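Local coordinates for protein copper-containing nitrite reductase (Hyphomicrobium denitrificans 1NES1, PDB 6TFO) that probably reduces nitrite to nitric oxide with electrons taken from a cytochrome c, working as a copper-containing homotrimer, at residues C[226-230]-C[251-255]; C[365-371]-C[414-420]; C[373-377]-C[388-394]. One frame throughout, in Å; residues are numbered along the deposited sequence.

In the fold
All three contacts are largely buried, yet they differ in kind. Interaction 1 belongs to the multicopper oxidase family part of the chain and pairs two phenylalanines without any direct hydrogen bond, two waters joining its backbones. Interactions 2 and 3 belong to the later cupredoxin-like part, about 12 Å apart between centres, whereas the centre of interaction 1 lies about 30 and 27 Å from theirs. Interaction 2 is a buried antiparallel ladder that reaches a subunit interface, and interaction 3 a bulged hairpin with a more exposed outer end. Strands 365-370 and 393-396 are neighbours in one sheet, so these two contacts touch directly. Interactions 1 and 2 each supply a histidine to copper at a subunit interface.

Interaction 1 (C[226-230]-C[251-255]); sequences FHGAT and FKALV. With CU (copper (II) ion), chain K.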
ATOM      1  N   PHE C 226       5.782  32.165  35.522  1.00 50.79           N
ATOM      2  CA  PHE C 226       6.335  33.477  35.085  1.00 50.02           C
ATOM      3  C   PHE C 226       7.865  33.397  35.059  1.00 53.34           C
ATOM      4  O   PHE C 226       8.476  33.053  36.105  1.00 53.52           O
ATOM      5  CB  PHE C 226       5.957  34.600  36.046  1.00 46.41           C
ATOM      6  CG  PHE C 226       4.488  34.748  36.308  1.00 42.23           C
ATOM      7  CD1 PHE C 226       3.703  35.520  35.475  1.00 40.71           C
ATOM      8  CD2 PHE C 226       3.911  34.143  37.408  1.00 43.80           C
ATOM      9  CE1 PHE C 226       2.362  35.701  35.740  1.00 41.89           C
ATOM     10  CE2 PHE C 226       2.560  34.300  37.657  1.00 45.06           C
ATOM     11  CZ  PHE C 226       1.790  35.080  36.825  1.00 43.49           C
ATOM     12  N   HIS C 227       8.476  33.729  33.921  1.00 54.51           N
ATOM     13  CA  HIS C 227       9.951  33.710  33.761  1.00 56.66           C
ATOM     14  C   HIS C 227      10.571  34.792  34.651  1.00 56.83           C
ATOM     15  O   HIS C 227      11.797  34.708  34.875  1.00 58.95           O
ATOM     16  CB  HIS C 227      10.322  33.802  32.278  1.00 59.68           C
ATOM     17  CG  HIS C 227      10.069  32.529  31.545  1.00 64.79           C
ATOM     18  ND1 HIS C 227      10.582  32.299  30.291  1.00 67.37           N
ATOM     19  CD2 HIS C 227       9.388  31.411  31.901  1.00 63.75           C
ATOM     20  CE1 HIS C 227      10.204  31.105  29.889  1.00 70.66           C
ATOM     21  NE2 HIS C 227       9.472  30.538  30.859  1.00 69.48           N
ATOM     22  N   GLY C 228       9.752  35.737  35.141  1.00 59.27           N
ATOM     23  CA  GLY C 228      10.173  36.850  36.021  1.00 61.57           C
ATOM     24  C   GLY C 228       9.933  36.584  37.502  1.00 59.45           C
ATOM     25  O   GLY C 228      10.043  37.537  38.274  1.00 59.53           O
ATOM     26  N   ALA C 229       9.576  35.356  37.894  1.00 58.47           N
ATOM     27  CA  ALA C 229       9.379  34.946  39.307  1.00 58.13           C
ATOM     28  C   ALA C 229      10.474  33.957  39.708  1.00 60.28           C
ATOM     29  O   ALA C 229      10.903  33.137  38.855  1.00 55.59           O
ATOM     30  CB  ALA C 229       8.014  34.337  39.511  1.00 60.20           C
ATOM     31  N   THR C 230      10.903  34.030  40.971  1.00 64.39           N
ATOM     32  CA  THR C 230      12.013  33.216  41.533  1.00 63.92           C
ATOM     33  C   THR C 230      11.449  32.230  42.559  1.00 61.35           C
ATOM     34  O   THR C 230      10.892  32.695  43.554  1.00 65.00           O
ATOM     35  CB  THR C 230      13.099  34.128  42.115  1.00 64.67           C
ATOM     36  OG1 THR C 230      13.409  35.090  41.098  1.00 56.44           O
ATOM     37  CG2 THR C 230      14.333  33.367  42.564  1.00 65.27           C
ATOM     38  N   PHE C 251       4.549  36.605  44.945  1.00 51.87           N
ATOM     39  CA  PHE C 251       5.993  36.545  44.587  1.00 57.59           C
ATOM     40  C   PHE C 251       6.522  37.970  44.374  1.00 57.68           C
ATOM     41  O   PHE C 251       5.740  38.863  43.970  1.00 56.76           O
ATOM     42  CB  PHE C 251       6.193  35.613  43.382  1.00 55.73           C
ATOM     43  CG  PHE C 251       5.715  36.170  42.063  1.00 54.61           C
ATOM     44  CD1 PHE C 251       4.380  36.101  41.697  1.00 57.62           C
ATOM     45  CD2 PHE C 251       6.597  36.794  41.196  1.00 54.64           C
ATOM     46  CE1 PHE C 251       3.939  36.619  40.488  1.00 55.98           C
ATOM     47  CE2 PHE C 251       6.156  37.325  39.995  1.00 53.22           C
ATOM     48  CZ  PHE C 251       4.828  37.222  39.632  1.00 57.04           C
ATOM     49  N   LYS C 252       7.805  38.183  44.673  1.00 61.40           N
ATOM     50  CA  LYS C 252       8.490  39.493  44.510  1.00 64.70           C
ATOM     51  C   LYS C 252       9.105  39.530  43.112  1.00 58.57           C
ATOM     52  O   LYS C 252       9.774  38.565  42.749  1.00 53.36           O
ATOM     53  CB  LYS C 252       9.532  39.733  45.615  1.00 73.65           C
ATOM     54  CG  LYS C 252       9.178  40.821  46.628  1.00 78.84           C
ATOM     55  CD  LYS C 252       9.404  40.430  48.087  1.00 84.07           C
ATOM     56  CE  LYS C 252      10.862  40.262  48.473  1.00 90.21           C
ATOM     57  NZ  LYS C 252      11.404  41.463  49.164  1.00 96.03           N
ATOM     58  N   ALA C 253       8.828  40.595  42.363  1.00 56.94           N
ATOM     59  CA  ALA C 253       9.470  40.906  41.070  1.00 59.28           C
ATOM     60  C   ALA C 253      10.896  41.411  41.341  1.00 61.62           C
ATOM     61  O   ALA C 253      11.082  42.623  41.446  1.00 67.98           O
ATOM     62  CB  ALA C 253       8.629  41.906  40.306  1.00 55.59           C
ATOM     63  N   LEU C 254      11.856  40.493  41.469  1.00 60.98           N
ATOM     64  CA  LEU C 254      13.249  40.790  41.886  1.00 60.27           C
ATOM     65  C   LEU C 254      14.064  41.348  40.722  1.00 61.83           C
ATOM     66  O   LEU C 254      15.093  41.968  40.997  1.00 68.11           O
ATOM     67  CB  LEU C 254      13.924  39.514  42.395  1.00 63.98           C
ATOM     68  CG  LEU C 254      13.320  38.897  43.652  1.00 65.90           C
ATOM     69  CD1 LEU C 254      14.050  37.617  44.040  1.00 64.67           C
ATOM     70  CD2 LEU C 254      13.323  39.891  44.811  1.00 69.19           C
ATOM     71  N   VAL C 255      13.688  41.082  39.476  1.00 58.05           N
ATOM     72  CA  VAL C 255      14.595  41.368  38.325  1.00 53.02           C
ATOM     73  C   VAL C 255      13.819  42.070  37.229  1.00 54.07           C
ATOM     74  O   VAL C 255      12.762  41.607  36.834  1.00 55.51           O
ATOM     75  CB  VAL C 255      15.245  40.091  37.786  1.00 50.27           C
ATOM     76  CG1 VAL C 255      16.225  40.422  36.673  1.00 49.55           C
ATOM     77  CG2 VAL C 255      15.903  39.289  38.905  1.00 49.21           C
TER
HETATM   78 CU    CU K 502       9.001  28.562  30.687  0.70 53.22          CU
HETATM   79  O   HOH W   1      11.474  39.966  38.385  1.00 42.41           O
HETATM   80  O   HOH W   2      11.739  37.258  40.692  1.00 43.76           O
HETATM   81  O   HOH W   3       9.599  26.951  31.853  1.00 56.67           O
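The rings of Phe226 and Phe251 lie nearly parallel, their planes at 23°, but are slid so far apart that they barely overlap. The centroids are 5.1 Å apart, and CZ of Phe251 sits over one face of the Phe226 ring, near its rim, 3.9 Å from CD2. Phe251 holds CG between its backbone nitrogen and carbonyl carbon (chi1 73°), which lays the ring across the turn 226-229. There its CD2 meets the methyl of Ala229 obliquely, CB lying only 3.3 Å away, while Gly228 O comes up at the ring edge. The turn is type I, closed by Ala229 N bonding to Phe226 O. No hydrogen bond links the two segments directly, and water takes that role. One water donates to Gly228 O at 2.8 Å and accepts from Val255 N, and a second joins Gly228 O, Thr230 OG1 and Lys252 O. On the far side of the turn, His227 NE2 binds copper at 2.0 Å, in a site completed by His262 and a water, with His419 of the second subunit. Tyr261 and Leu210 also pack on Phe226. The chemistry is thus divided: apolar ring packing sets the turn that carries the copper ligand against strand 246-252, and bridging waters satisfy the carbonyl of Gly228.

Interaction 2 (C[365-371]-C[414-420]); sequences SSFHVIG and YVLVDHA. With CU (copper (II) ion), chain E.
With chi1 at -178°, Asp418 extends its CG opposite its own amide nitrogen, which brings the carboxylate back over the start of 365-371. There OD1 takes a nearly straight bond from Ser366 N at 2.9 Å, the donor standing well above the carboxylate plane. Ala420 N reaches the same oxygen from the opposite face, making an Asx turn, and a water shared with Ser366 OG donates to it as well. OD2 is held elsewhere, by a salt bridge to Arg423 and a hydrogen bond from Gln299, so both oxygens are engaged and the carboxylate can hardly turn. His368, likewise extended (chi1 171°), turns its ring beside that of His419, the two forming a T-shaped pair with planes at 82°. The edge of His419 points at the face of His368, CD2 to CD2 3.7 Å. From these contacts an antiparallel ladder runs on toward Ile370 and Val415, part of a cupredoxin-like beta sandwich, in which His368 N and Val417 N each bond the other residue's carbonyl oxygen, and Ile370 N reaches Val415 O at 2.8 Å. His368, Ile370, Val415 and Val417 share one face of the sheet, where Ile370 CD1 crosses to Val417 CG1 at 3.8 Å. On the other, Leu416 CD2 abuts the edge of the Phe367 ring, in its plane, and Phe356 stacks on that ring. His419 NE2 binds copper at 2.1 Å together with His227 and His262 of the third subunit. His368 is not a ligand, though its NE2 stands 3.7 Å from the metal; its ND1 is hydrogen-bonded to Gln392 O.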
ATOM      1  N   SER C 365      11.831  32.592  16.410  1.00 40.29           N
ATOM      2  CA  SER C 365      11.401  33.591  15.401  1.00 38.75           C
ATOM      3  C   SER C 365      12.600  34.441  14.972  1.00 43.12           C
ATOM      4  O   SER C 365      13.390  34.837  15.838  1.00 46.35           O
ATOM      5  CB  SER C 365      10.303  34.450  15.928  1.00 38.68           C
ATOM      6  OG  SER C 365       9.870  35.351  14.926  1.00 39.90           O
ATOM      7  N   SER C 366      12.754  34.666  13.675  1.00 39.56           N
ATOM      8  CA  SER C 366      13.708  35.641  13.108  1.00 38.67           C
ATOM      9  C   SER C 366      12.938  36.951  12.887  1.00 42.63           C
ATOM     10  O   SER C 366      12.596  37.262  11.726  1.00 37.83           O
ATOM     11  CB  SER C 366      14.351  35.074  11.867  1.00 35.65           C
ATOM     12  OG  SER C 366      15.027  33.858  12.195  1.00 34.71           O
ATOM     13  N   PHE C 367      12.630  37.670  13.978  1.00 44.70           N
ATOM     14  CA  PHE C 367      11.635  38.774  13.979  1.00 41.51           C
ATOM     15  C   PHE C 367      12.221  39.958  13.227  1.00 43.32           C
ATOM     16  O   PHE C 367      13.394  40.314  13.465  1.00 51.71           O
ATOM     17  CB  PHE C 367      11.213  39.179  15.387  1.00 41.04           C
ATOM     18  CG  PHE C 367      10.112  40.206  15.394  1.00 42.67           C
ATOM     19  CD1 PHE C 367       8.853  39.898  14.922  1.00 45.31           C
ATOM     20  CD2 PHE C 367      10.338  41.491  15.854  1.00 44.49           C
ATOM     21  CE1 PHE C 367       7.838  40.838  14.941  1.00 48.71           C
ATOM     22  CE2 PHE C 367       9.323  42.434  15.874  1.00 43.97           C
ATOM     23  CZ  PHE C 367       8.076  42.109  15.414  1.00 47.73           C
ATOM     24  N   HIS C 368      11.420  40.528  12.337  1.00 40.03           N
ATOM     25  CA  HIS C 368      11.837  41.555  11.354  1.00 39.83           C
ATOM     26  C   HIS C 368      10.609  42.347  10.932  1.00 39.24           C
ATOM     27  O   HIS C 368       9.516  41.771  10.886  1.00 41.77           O
ATOM     28  CB  HIS C 368      12.510  40.901  10.152  1.00 40.41           C
ATOM     29  CG  HIS C 368      12.768  41.837   9.022  1.00 45.64           C
ATOM     30  ND1 HIS C 368      13.916  42.612   8.940  1.00 44.64           N
ATOM     31  CD2 HIS C 368      12.057  42.094   7.905  1.00 48.37           C
ATOM     32  CE1 HIS C 368      13.889  43.311   7.823  1.00 46.61           C
ATOM     33  NE2 HIS C 368      12.767  43.006   7.172  1.00 47.03           N
ATOM     34  N   VAL C 369      10.780  43.632  10.678  1.00 40.03           N
ATOM     35  CA  VAL C 369       9.683  44.500  10.175  1.00 42.28           C
ATOM     36  C   VAL C 369      10.133  44.986   8.815  1.00 42.81           C
ATOM     37  O   VAL C 369      11.116  45.732   8.778  1.00 45.33           O
ATOM     38  CB  VAL C 369       9.383  45.669  11.122  1.00 44.55           C
ATOM     39  CG1 VAL C 369       8.423  46.655  10.482  1.00 46.06           C
ATOM     40  CG2 VAL C 369       8.857  45.169  12.459  1.00 42.00           C
ATOM     41  N   ILE C 370       9.468  44.520   7.764  1.00 43.96           N
ATOM     42  CA  ILE C 370       9.837  44.853   6.363  1.00 49.85           C
ATOM     43  C   ILE C 370       9.658  46.364   6.204  1.00 47.40           C
ATOM     44  O   ILE C 370       8.570  46.866   6.592  1.00 46.38           O
ATOM     45  CB  ILE C 370       9.016  44.017   5.353  1.00 49.34           C
ATOM     46  CG1 ILE C 370       9.098  42.514   5.656  1.00 55.26           C
ATOM     47  CG2 ILE C 370       9.469  44.310   3.936  1.00 46.14           C
ATOM     48  CD1 ILE C 370       8.359  41.636   4.666  1.00 53.34           C
ATOM     49  N   GLY C 371      10.708  47.062   5.749  1.00 51.94           N
ATOM     50  CA  GLY C 371      10.683  48.524   5.490  1.00 50.74           C
ATOM     51  C   GLY C 371      11.188  49.367   6.653  1.00 49.32           C
ATOM     52  O   GLY C 371      11.271  50.599   6.496  1.00 48.34           O
ATOM     53  N   TYR C 414       3.968  48.699   7.106  1.00 52.72           N
ATOM     54  CA  TYR C 414       5.182  47.985   7.562  1.00 55.55           C
ATOM     55  C   TYR C 414       4.739  46.579   7.975  1.00 52.54           C
ATOM     56  O   TYR C 414       3.660  46.429   8.597  1.00 49.20           O
ATOM     57  CB  TYR C 414       5.885  48.798   8.649  1.00 61.26           C
ATOM     58  CG  TYR C 414       6.437  50.126   8.182  1.00 70.67           C
ATOM     59  CD1 TYR C 414       7.699  50.224   7.605  1.00 74.82           C
ATOM     60  CD2 TYR C 414       5.704  51.298   8.334  1.00 67.36           C
ATOM     61  CE1 TYR C 414       8.213  51.447   7.194  1.00 71.76           C
ATOM     62  CE2 TYR C 414       6.207  52.525   7.936  1.00 63.74           C
ATOM     63  CZ  TYR C 414       7.472  52.604   7.372  1.00 69.85           C
ATOM     64  OH  TYR C 414       7.988  53.810   6.978  1.00 67.36           O
ATOM     65  N   VAL C 415       5.517  45.565   7.604  1.00 47.59           N
ATOM     66  CA  VAL C 415       5.058  44.155   7.716  1.00 46.91           C
ATOM     67  C   VAL C 415       5.931  43.402   8.709  1.00 42.58           C
ATOM     68  O   VAL C 415       7.109  43.208   8.403  1.00 40.57           O
ATOM     69  CB  VAL C 415       5.044  43.459   6.348  1.00 49.12           C
ATOM     70  CG1 VAL C 415       4.577  42.021   6.471  1.00 48.64           C
ATOM     71  CG2 VAL C 415       4.169  44.212   5.359  1.00 50.35           C
ATOM     72  N   LEU C 416       5.320  42.948   9.806  1.00 42.96           N
ATOM     73  CA  LEU C 416       5.936  42.053  10.819  1.00 41.21           C
ATOM     74  C   LEU C 416       6.002  40.627  10.258  1.00 41.91           C
ATOM     75  O   LEU C 416       4.955  40.121   9.821  1.00 41.18           O
ATOM     76  CB  LEU C 416       5.076  42.065  12.088  1.00 44.96           C
ATOM     77  CG  LEU C 416       5.144  43.306  12.979  1.00 43.56           C
ATOM     78  CD1 LEU C 416       4.510  44.517  12.298  1.00 45.10           C
ATOM     79  CD2 LEU C 416       4.447  43.023  14.304  1.00 43.14           C
ATOM     80  N   VAL C 417       7.176  39.994  10.297  1.00 40.79           N
ATOM     81  CA  VAL C 417       7.398  38.602   9.805  1.00 40.49           C
ATOM     82  C   VAL C 417       8.360  37.871  10.741  1.00 37.63           C
ATOM     83  O   VAL C 417       9.182  38.536  11.419  1.00 36.48           O
ATOM     84  CB  VAL C 417       7.949  38.569   8.365  1.00 41.11           C
ATOM     85  CG1 VAL C 417       7.035  39.310   7.396  1.00 42.68           C
ATOM     86  CG2 VAL C 417       9.379  39.093   8.274  1.00 40.32           C
ATOM     87  N   ASP C 418       8.268  36.540  10.747  1.00 36.60           N
ATOM     88  CA  ASP C 418       9.396  35.633  11.080  1.00 34.14           C
ATOM     89  C   ASP C 418      10.130  35.430   9.755  1.00 33.87           C
ATOM     90  O   ASP C 418       9.469  35.080   8.797  1.00 38.79           O
ATOM     91  CB  ASP C 418       8.854  34.365  11.721  1.00 33.82           C
ATOM     92  CG  ASP C 418       9.892  33.365  12.163  1.00 37.72           C
ATOM     93  OD1 ASP C 418      11.050  33.451  11.659  1.00 38.73           O
ATOM     94  OD2 ASP C 418       9.528  32.502  13.014  1.00 37.87           O
ATOM     95  N   HIS C 419      11.410  35.767   9.659  1.00 36.89           N
ATOM     96  CA  HIS C 419      12.126  35.838   8.355  1.00 41.74           C
ATOM     97  C   HIS C 419      12.506  34.423   7.895  1.00 40.03           C
ATOM     98  O   HIS C 419      13.233  34.312   6.881  1.00 41.96           O
ATOM     99  CB  HIS C 419      13.340  36.790   8.424  1.00 41.61           C
ATOM    100  CG  HIS C 419      13.569  37.536   7.153  1.00 44.94           C
ATOM    101  ND1 HIS C 419      14.061  36.927   6.023  1.00 45.06           N
ATOM    102  CD2 HIS C 419      13.344  38.826   6.822  1.00 47.81           C
ATOM    103  CE1 HIS C 419      14.137  37.818   5.054  1.00 50.03           C
ATOM    104  NE2 HIS C 419      13.701  38.991   5.512  1.00 46.76           N
ATOM    105  N   ALA C 420      12.094  33.387   8.632  1.00 39.86           N
ATOM    106  CA  ALA C 420      11.954  32.017   8.080  1.00 43.55           C
ATOM    107  C   ALA C 420      10.658  32.026   7.261  1.00 39.95           C
ATOM    108  O   ALA C 420       9.602  31.672   7.802  1.00 39.27           O
ATOM    109  CB  ALA C 420      11.954  30.969   9.172  1.00 46.30           C
TER
HETATM  110 CU    CU E 502      13.256  40.715   4.367  0.65 49.68          CU
HETATM  111  O   HOH W   4      13.093  31.751  12.191  1.00 33.43           O

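Interaction 3 (C[373-377]-C[388-394]); sequences IFDHV and LTGVQTV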
ATOM      1  N   ILE C 373      14.145  49.392  10.280  1.00 51.94           N
ATOM      2  CA  ILE C 373      15.370  48.914  10.971  1.00 46.68           C
ATOM      3  C   ILE C 373      15.154  49.185  12.448  1.00 47.60           C
ATOM      4  O   ILE C 373      14.548  50.213  12.770  1.00 47.69           O
ATOM      5  CB  ILE C 373      16.629  49.606  10.434  1.00 46.97           C
ATOM      6  CG1 ILE C 373      16.599  49.654   8.900  1.00 47.53           C
ATOM      7  CG2 ILE C 373      17.879  48.925  10.986  1.00 47.34           C
ATOM      8  CD1 ILE C 373      17.798  50.297   8.235  1.00 45.25           C
ATOM      9  N   PHE C 374      15.571  48.263  13.299  1.00 41.42           N
ATOM     10  CA  PHE C 374      15.396  48.419  14.757  1.00 44.60           C
ATOM     11  C   PHE C 374      16.453  49.406  15.260  1.00 44.12           C
ATOM     12  O   PHE C 374      17.648  49.104  15.113  1.00 47.49           O
ATOM     13  CB  PHE C 374      15.441  47.047  15.438  1.00 44.64           C
ATOM     14  CG  PHE C 374      14.369  46.096  14.977  1.00 37.44           C
ATOM     15  CD1 PHE C 374      13.076  46.540  14.784  1.00 37.79           C
ATOM     16  CD2 PHE C 374      14.654  44.765  14.746  1.00 38.85           C
ATOM     17  CE1 PHE C 374      12.084  45.673  14.362  1.00 40.98           C
ATOM     18  CE2 PHE C 374      13.665  43.898  14.323  1.00 40.71           C
ATOM     19  CZ  PHE C 374      12.385  44.356  14.110  1.00 40.85           C
ATOM     20  N   ASP C 375      16.030  50.573  15.761  1.00 45.56           N
ATOM     21  CA  ASP C 375      16.961  51.562  16.358  1.00 43.37           C
ATOM     22  C   ASP C 375      17.609  50.879  17.560  1.00 45.39           C
ATOM     23  O   ASP C 375      18.830  50.879  17.610  1.00 44.66           O
ATOM     24  CB  ASP C 375      16.254  52.866  16.711  1.00 48.72           C
ATOM     25  CG  ASP C 375      15.901  53.708  15.496  1.00 56.20           C
ATOM     26  OD1 ASP C 375      16.575  53.575  14.483  1.00 61.93           O
ATOM     27  OD2 ASP C 375      14.936  54.481  15.567  1.00 61.83           O
ATOM     28  N   HIS C 376      16.798  50.252  18.422  1.00 49.80           N
ATOM     29  CA  HIS C 376      17.229  49.530  19.651  1.00 48.48           C
ATOM     30  C   HIS C 376      16.619  48.128  19.676  1.00 45.92           C
ATOM     31  O   HIS C 376      15.443  47.988  19.345  1.00 42.83           O
ATOM     32  CB  HIS C 376      16.859  50.324  20.911  1.00 49.68           C
ATOM     33  CG  HIS C 376      17.442  51.693  20.905  1.00 54.78           C
ATOM     34  ND1 HIS C 376      16.729  52.802  20.476  1.00 54.78           N
ATOM     35  CD2 HIS C 376      18.688  52.123  21.197  1.00 54.16           C
ATOM     36  CE1 HIS C 376      17.508  53.857  20.528  1.00 50.82           C
ATOM     37  NE2 HIS C 376      18.711  53.463  20.972  1.00 53.76           N
ATOM     38  N   VAL C 377      17.427  47.141  20.064  1.00 46.35           N
ATOM     39  CA  VAL C 377      17.022  45.730  20.304  1.00 44.04           C
ATOM     40  C   VAL C 377      17.531  45.333  21.680  1.00 42.56           C
ATOM     41  O   VAL C 377      18.752  45.318  21.889  1.00 44.42           O
ATOM     42  CB  VAL C 377      17.582  44.784  19.223  1.00 43.08           C
ATOM     43  CG1 VAL C 377      17.304  43.321  19.570  1.00 43.34           C
ATOM     44  CG2 VAL C 377      17.069  45.140  17.829  1.00 38.63           C
ATOM     45  N   LEU C 388      21.299  46.830  21.708  1.00 45.88           N
ATOM     46  CA  LEU C 388      22.021  46.837  20.412  1.00 42.39           C
ATOM     47  C   LEU C 388      21.318  47.828  19.493  1.00 38.81           C
ATOM     48  O   LEU C 388      20.162  48.145  19.750  1.00 36.34           O
ATOM     49  CB  LEU C 388      22.033  45.431  19.811  1.00 43.96           C
ATOM     50  CG  LEU C 388      22.823  44.382  20.586  1.00 46.59           C
ATOM     51  CD1 LEU C 388      22.388  42.992  20.178  1.00 50.19           C
ATOM     52  CD2 LEU C 388      24.319  44.525  20.370  1.00 50.96           C
ATOM     53  N   THR C 389      22.022  48.322  18.482  1.00 39.30           N
ATOM     54  CA  THR C 389      21.570  49.475  17.669  1.00 41.21           C
ATOM     55  C   THR C 389      21.713  49.131  16.187  1.00 40.58           C
ATOM     56  O   THR C 389      22.734  48.490  15.809  1.00 37.19           O
ATOM     57  CB  THR C 389      22.336  50.760  18.056  1.00 38.21           C
ATOM     58  OG1 THR C 389      23.734  50.493  18.049  1.00 38.54           O
ATOM     59  CG2 THR C 389      21.954  51.262  19.425  1.00 37.07           C
ATOM     60  N   GLY C 390      20.760  49.606  15.374  1.00 43.25           N
ATOM     61  CA  GLY C 390      20.789  49.430  13.906  1.00 47.95           C
ATOM     62  C   GLY C 390      20.823  47.950  13.550  1.00 47.03           C
ATOM     63  O   GLY C 390      21.850  47.512  12.943  1.00 45.04           O
ATOM     64  N   VAL C 391      19.764  47.226  13.952  1.00 41.98           N
ATOM     65  CA  VAL C 391      19.599  45.751  13.779  1.00 48.33           C
ATOM     66  C   VAL C 391      18.413  45.478  12.839  1.00 46.11           C
ATOM     67  O   VAL C 391      17.296  45.963  13.145  1.00 47.44           O
ATOM     68  CB  VAL C 391      19.418  45.060  15.145  1.00 50.00           C
ATOM     69  CG1 VAL C 391      18.887  43.634  15.029  1.00 47.32           C
ATOM     70  CG2 VAL C 391      20.709  45.088  15.947  1.00 47.12           C
ATOM     71  N   GLN C 392      18.645  44.724  11.750  1.00 47.44           N
ATOM     72  CA  GLN C 392      17.597  44.344  10.747  1.00 43.42           C
ATOM     73  C   GLN C 392      16.649  43.283  11.311  1.00 42.02           C
ATOM     74  O   GLN C 392      15.422  43.442  11.112  1.00 42.23           O
ATOM     75  CB  GLN C 392      18.192  43.795   9.452  1.00 40.65           C
ATOM     76  CG  GLN C 392      19.044  42.554   9.655  1.00 42.33           C
ATOM     77  CD  GLN C 392      19.937  42.389   8.453  1.00 44.87           C
ATOM     78  OE1 GLN C 392      19.461  42.409   7.303  1.00 41.75           O
ATOM     79  NE2 GLN C 392      21.235  42.261   8.715  1.00 45.67           N
ATOM     80  N   THR C 393      17.189  42.258  11.994  1.00 40.90           N
ATOM     81  CA  THR C 393      16.451  41.019  12.360  1.00 40.42           C
ATOM     82  C   THR C 393      17.012  40.422  13.655  1.00 37.91           C
ATOM     83  O   THR C 393      18.248  40.304  13.766  1.00 37.76           O
ATOM     84  CB  THR C 393      16.537  40.022  11.195  1.00 43.03           C
ATOM     85  OG1 THR C 393      16.002  40.591   9.988  1.00 40.98           O
ATOM     86  CG2 THR C 393      15.825  38.726  11.511  1.00 41.69           C
ATOM     87  N   VAL C 394      16.152  40.006  14.583  1.00 37.97           N
ATOM     88  CA  VAL C 394      16.610  39.409  15.878  1.00 44.00           C
ATOM     89  C   VAL C 394      15.969  38.030  16.111  1.00 43.15           C
ATOM     90  O   VAL C 394      14.733  37.936  16.082  1.00 46.94           O
ATOM     91  CB  VAL C 394      16.331  40.368  17.054  1.00 50.81           C
ATOM     92  CG1 VAL C 394      14.911  40.933  16.998  1.00 51.87           C
ATOM     93  CG2 VAL C 394      16.637  39.716  18.410  1.00 52.79           C
TER
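Two main-chain oxygens approach the Phe374 ring obliquely: Val391 O lies 3.3 Å from CD2, and Gln392 O is 3.7 Å from CE2. Val394 CG1 also comes near, the two side chains crossing at about a right angle. Val369, Val404 and Phe406 pack on the Phe374 side chain as well. The other flat group, the imidazole of His376, has CD2 set obliquely against Thr389 CG2 at 3.8 Å, while its ND1 is hydrogen-bonded to Asp405. Shortening Phe374 to an alanine is likely to leave a gap among Val394, Val369, Val404 and Phe406, with this part of the sandwich less well filled. Val377 works beside the ring: with CG1 opposite its backbone nitrogen (chi1 173°), that methyl reaches Val394 CG2, and CG2 presses on Val391 CB at 3.6 Å. The backbones form an antiparallel hairpin with two irregularities. Gly390 and Val391 both face Phe374 in a G1 bulge, and Asp375 with His376 makes a classic bulge against Asp405 of the neighbouring strand. Phe374 and Val391 exchange a pair of bonds, N to O 2.9 Å for Phe374 N to Val391 O, and Val377 and Leu388 do the same. Gly390 N reaches Asp375 O at 3.2 Å from 45° above the carbonyl plane. Polar groups reach the third subunit: Thr389 OG1 meets Thr384 of that chain, and Gln392 OE1 bonds to its copper ligand His227. Apolar packing of Phe374 and Val377 therefore secures one face of the hairpin, while its hydroxyl and amide groups link it to the adjoining subunit.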